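Local coordinates for G/U mismatch-specific DNA glycosylase (Deinococcus radiodurans, PDB 2C2Q), which belongs to the uracil-DNA glycosylase superfamily and is named as a mismatch-specific member of it, with the alpha/beta fold of that family, at residues Gly32-Ala40 / Thr83-Gly91. The protein carries 1 engineered substitution. Residues are numbered along the deposited sequence; the frame is centred on the assembly and turned at random.
Sequences GTAPSGISA and TDVAKRHSG
Two neighbouring parallel strands of the central sheet, 28-32 and 80-84, end here, and the loops that leave them run on side by side. G32 N donates to T83 O at 3.1 Å. G32 O accepts from V85 N. These two bonds make G32 with D84 the last bridge of the pair. Just beyond it, A86 N donates to T33 O at 2.8 Å and joins the two loops.

The carboxylate of D84 reaches across to the other chain segment. Its CG is anti to the carbonyl carbon (chi1 -73°), which brings the group over to G32 and P35. G32 N also makes a weak bond to D84 OD1 at 2.9 Å; the N-H...O angle is only 121°. D84 OD2 lies 3.6 Å from P35 CD. An acetate ion, probably from the crystallisation liquor, is modelled implausibly close to the D84 side chain and is doubtful evidence of a pocket.

Beyond A86 the second loop swings out and returns at S90. A34 CB meets A86 CB at 3.8 Å. The CG-CD edge of P35 meets H89 O, with P35 CD 3.4 Å from it, and P35 CD also touches A86 O. Neither of these two oxygens has a hydrogen-bond partner in the model. G91 N then donates to P35 O. A water donates to A34 O; its leg to G91 O is too short to be relied on. S90 CB packs on A40 CB in helix 37-42. S36 caps that helix: S36 OG accepts from S39 N at 3.0 Å.

Loops gathered at the C-terminal ends of parallel strands are typical of the alpha/beta fold of uracil-DNA glycosylases.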
ATOM      1  N   GLY A  32       3.320   0.159  -1.156  1.00 11.85           N
ATOM      2  CA  GLY A  32       4.441  -0.769  -1.255  1.00 12.65           C
ATOM      3  C   GLY A  32       5.790  -0.058  -1.176  1.00 13.55           C
ATOM      4  O   GLY A  32       5.846   1.148  -0.966  1.00 12.94           O
ATOM      5  N   THR A  33       6.886  -0.789  -1.375  1.00 14.98           N
ATOM      6  CA  THR A  33       8.222  -0.125  -1.437  1.00 15.85           C
ATOM      7  C   THR A  33       8.397   0.588  -2.790  1.00 16.02           C
ATOM      8  O   THR A  33       8.635   1.812  -2.871  1.00 17.95           O
ATOM      9  CB  THR A  33       9.293  -1.215  -1.286  1.00 18.27           C
ATOM     10  OG1 THR A  33       8.910  -2.337  -2.077  1.00 16.94           O
ATOM     11  CG2 THR A  33       9.304  -1.784   0.186  1.00 17.36           C
ATOM     12  N   ALA A  34       8.270  -0.190  -3.863  1.00 16.34           N
ATOM     13  CA  ALA A  34       8.512   0.242  -5.233  1.00 17.00           C
ATOM     14  C   ALA A  34       7.966  -0.838  -6.130  1.00 16.43           C
ATOM     15  O   ALA A  34       7.855  -2.030  -5.695  1.00 16.12           O
ATOM     16  CB  ALA A  34       9.990   0.410  -5.519  1.00 16.98           C
ATOM     17  N   PRO A  35       7.634  -0.474  -7.349  1.00 15.34           N
ATOM     18  CA  PRO A  35       7.168  -1.515  -8.311  1.00 15.30           C
ATOM     19  C   PRO A  35       8.331  -2.469  -8.604  1.00 14.20           C
ATOM     20  O   PRO A  35       9.494  -2.018  -8.761  1.00 15.02           O
ATOM     21  CB  PRO A  35       6.778  -0.706  -9.554  1.00 14.07           C
ATOM     22  CG  PRO A  35       7.818   0.551  -9.453  1.00 13.28           C
ATOM     23  CD  PRO A  35       7.709   0.889  -7.971  1.00 15.58           C
ATOM     24  N   SER A  36       8.083  -3.770  -8.529  1.00 14.56           N
ATOM     25  CA  SER A  36       9.028  -4.723  -9.158  1.00 15.12           C
ATOM     26  C   SER A  36       9.255  -4.386 -10.638  1.00 14.76           C
ATOM     27  O   SER A  36       8.465  -3.680 -11.300  1.00 15.10           O
ATOM     28  CB  SER A  36       8.530  -6.209  -9.041  1.00 13.84           C
ATOM     29  OG  SER A  36       7.422  -6.367  -9.930  1.00 16.84           O
ATOM     30  N   GLY A  37      10.316  -4.967 -11.229  1.00 16.76           N
ATOM     31  CA  GLY A  37      10.499  -4.800 -12.682  1.00 15.65           C
ATOM     32  C   GLY A  37       9.344  -5.251 -13.485  1.00 15.25           C
ATOM     33  O   GLY A  37       8.914  -4.598 -14.438  1.00 17.64           O
ATOM     34  N   ILE A  38       8.770  -6.394 -13.113  1.00 15.16           N
ATOM     35  CA  ILE A  38       7.616  -6.867 -13.847  1.00 15.91           C
ATOM     36  C   ILE A  38       6.438  -5.866 -13.727  1.00 15.74           C
ATOM     37  O   ILE A  38       5.758  -5.585 -14.716  1.00 17.30           O
ATOM     38  CB  ILE A  38       7.190  -8.310 -13.266  1.00 15.65           C
ATOM     39  CG1 ILE A  38       8.253  -9.364 -13.695  1.00 18.02           C
ATOM     40  CG2 ILE A  38       5.775  -8.721 -13.727  1.00 17.38           C
ATOM     41  CD1 ILE A  38       8.026 -10.722 -12.875  1.00 18.13           C
ATOM     42  N   SER A  39       6.197  -5.358 -12.521  1.00 14.82           N
ATOM     43  CA  SER A  39       5.124  -4.365 -12.292  1.00 14.10           C
ATOM     44  C   SER A  39       5.335  -3.071 -13.129  1.00 14.26           C
ATOM     45  O   SER A  39       4.413  -2.581 -13.743  1.00 16.53           O
ATOM     46  CB  SER A  39       5.008  -4.051 -10.810  1.00 14.35           C
ATOM     47  OG  SER A  39       4.546  -5.238 -10.123  1.00 18.88           O
ATOM     48  N   ALA A  40       6.562  -2.602 -13.129  1.00 15.37           N
ATOM     49  CA  ALA A  40       6.933  -1.384 -13.892  1.00 18.52           C
ATOM     50  C   ALA A  40       6.714  -1.621 -15.397  1.00 19.12           C
ATOM     51  O   ALA A  40       6.143  -0.794 -16.083  1.00 18.66           O
ATOM     52  CB  ALA A  40       8.336  -1.026 -13.625  1.00 17.61           C
ATOM     53  N   THR A  83      -0.322   3.438  -3.697  1.00 12.10           N
ATOM     54  CA  THR A  83       0.921   4.164  -4.070  1.00 13.48           C
ATOM     55  C   THR A  83       2.145   3.370  -3.542  1.00 12.16           C
ATOM     56  O   THR A  83       1.969   2.287  -3.008  1.00 11.55           O
ATOM     57  CB  THR A  83       0.899   5.634  -3.554  1.00 12.79           C
ATOM     58  OG1 THR A  83       2.079   6.334  -4.001  1.00 13.79           O
ATOM     59  CG2 THR A  83       0.909   5.705  -1.999  1.00 13.54           C
ATOM     60  N   ASP A  84       3.342   3.937  -3.636  1.00 11.95           N
ATOM     61  CA  ASP A  84       4.562   3.313  -3.138  1.00 12.16           C
ATOM     62  C   ASP A  84       5.477   4.378  -2.565  1.00 13.86           C
ATOM     63  O   ASP A  84       5.402   5.535  -2.968  1.00 14.72           O
ATOM     64  CB  ASP A  84       5.315   2.638  -4.279  1.00 13.36           C
ATOM     65  CG  ASP A  84       4.642   1.346  -4.770  1.00 15.06           C
ATOM     66  OD1 ASP A  84       4.122   0.537  -3.940  1.00 14.05           O
ATOM     67  OD2 ASP A  84       4.660   1.022  -5.985  1.00 14.12           O
ATOM     68  N   VAL A  85       6.401   3.966  -1.721  1.00 12.31           N
ATOM     69  CA  VAL A  85       7.359   4.939  -1.165  1.00 13.38           C
ATOM     70  C   VAL A  85       8.300   5.439  -2.253  1.00 13.15           C
ATOM     71  O   VAL A  85       8.702   6.614  -2.266  1.00 15.27           O
ATOM     72  CB  VAL A  85       8.127   4.315   0.024  1.00 12.80           C
ATOM     73  CG1 VAL A  85       9.065   5.346   0.690  1.00 15.58           C
ATOM     74  CG2 VAL A  85       7.134   3.709   1.072  1.00 16.45           C
ATOM     75  N   ALA A  86       8.686   4.551  -3.165  1.00 13.47           N
ATOM     76  CA  ALA A  86       9.513   4.894  -4.325  1.00 15.27           C
ATOM     77  C   ALA A  86       8.681   4.782  -5.634  1.00 16.88           C
ATOM     78  O   ALA A  86       8.180   3.692  -5.978  1.00 15.85           O
ATOM     79  CB  ALA A  86      10.707   4.006  -4.384  1.00 15.19           C
ATOM     80  N   LYS A  87       8.537   5.896  -6.354  1.00 15.67           N
ATOM     81  CA  LYS A  87       7.659   5.925  -7.517  1.00 16.51           C
ATOM     82  C   LYS A  87       8.396   6.019  -8.884  1.00 18.04           C
ATOM     83  O   LYS A  87       7.802   5.817  -9.914  1.00 19.00           O
ATOM     84  CB  LYS A  87       6.722   7.108  -7.395  1.00 17.00           C
ATOM     85  CG  LYS A  87       5.627   6.928  -6.344  1.00 17.04           C
ATOM     86  CD  LYS A  87       4.661   5.726  -6.642  1.00 14.49           C
ATOM     87  CE  LYS A  87       4.019   5.847  -8.014  1.00 11.23           C
ATOM     88  NZ  LYS A  87       2.819   4.936  -8.202  1.00 11.73           N
ATOM     89  N   ARG A  88       9.659   6.450  -8.835  1.00 18.80           N
ATOM     90  CA  ARG A  88      10.446   6.703 -10.050  1.00 19.16           C
ATOM     91  C   ARG A  88      11.494   5.639 -10.347  1.00 19.60           C
ATOM     92  O   ARG A  88      12.275   5.806 -11.315  1.00 19.61           O
ATOM     93  CB  ARG A  88      11.179   8.060  -9.881  1.00 19.71           C
ATOM     94  CG  ARG A  88      10.194   9.254  -9.711  1.00 20.59           C
ATOM     95  CD  ARG A  88      10.897  10.638  -9.688  1.00 22.83           C
ATOM     96  NE  ARG A  88       9.948  11.755  -9.596  1.00 23.41           N
ATOM     97  CZ  ARG A  88       9.307  12.103  -8.466  1.00 25.32           C
ATOM     98  NH1 ARG A  88       9.480  11.414  -7.338  1.00 23.89           N
ATOM     99  NH2 ARG A  88       8.487  13.157  -8.465  1.00 25.82           N
ATOM    100  N   HIS A  89      11.551   4.578  -9.523  1.00 19.12           N
ATOM    101  CA  HIS A  89      12.518   3.517  -9.701  1.00 17.85           C
ATOM    102  C   HIS A  89      11.794   2.193  -9.444  1.00 19.11           C
ATOM    103  O   HIS A  89      10.819   2.147  -8.703  1.00 16.68           O
ATOM    104  CB  HIS A  89      13.661   3.636  -8.669  1.00 17.40           C
ATOM    105  CG  HIS A  89      14.440   4.929  -8.748  1.00 19.95           C
ATOM    106  ND1 HIS A  89      13.992   6.110  -8.188  1.00 18.48           N
ATOM    107  CD2 HIS A  89      15.636   5.214  -9.327  1.00 24.32           C
ATOM    108  CE1 HIS A  89      14.886   7.069  -8.410  1.00 24.88           C
ATOM    109  NE2 HIS A  89      15.889   6.551  -9.110  1.00 23.11           N
ATOM    110  N   SER A  90      12.328   1.118 -10.034  1.00 19.53           N
ATOM    111  CA  SER A  90      11.783  -0.202  -9.826  1.00 20.93           C
ATOM    112  C   SER A  90      12.874  -1.153  -9.405  1.00 21.22           C
ATOM    113  O   SER A  90      14.078  -0.884  -9.604  1.00 21.57           O
ATOM    114  CB  SER A  90      11.102  -0.682 -11.109  1.00 19.32           C
ATOM    115  OG  SER A  90      12.034  -0.944 -12.176  1.00 25.13           O
ATOM    116  N   GLY A  91      12.453  -2.277  -8.846  1.00 22.21           N
ATOM    117  CA  GLY A  91      13.369  -3.362  -8.509  1.00 23.71           C
ATOM    118  C   GLY A  91      13.182  -3.716  -7.051  1.00 23.86           C
ATOM    119  O   GLY A  91      12.212  -3.251  -6.397  1.00 24.14           O
TER
HETATM  120  O   HOH W   1      10.016  -3.840  -5.436  1.00 28.41           O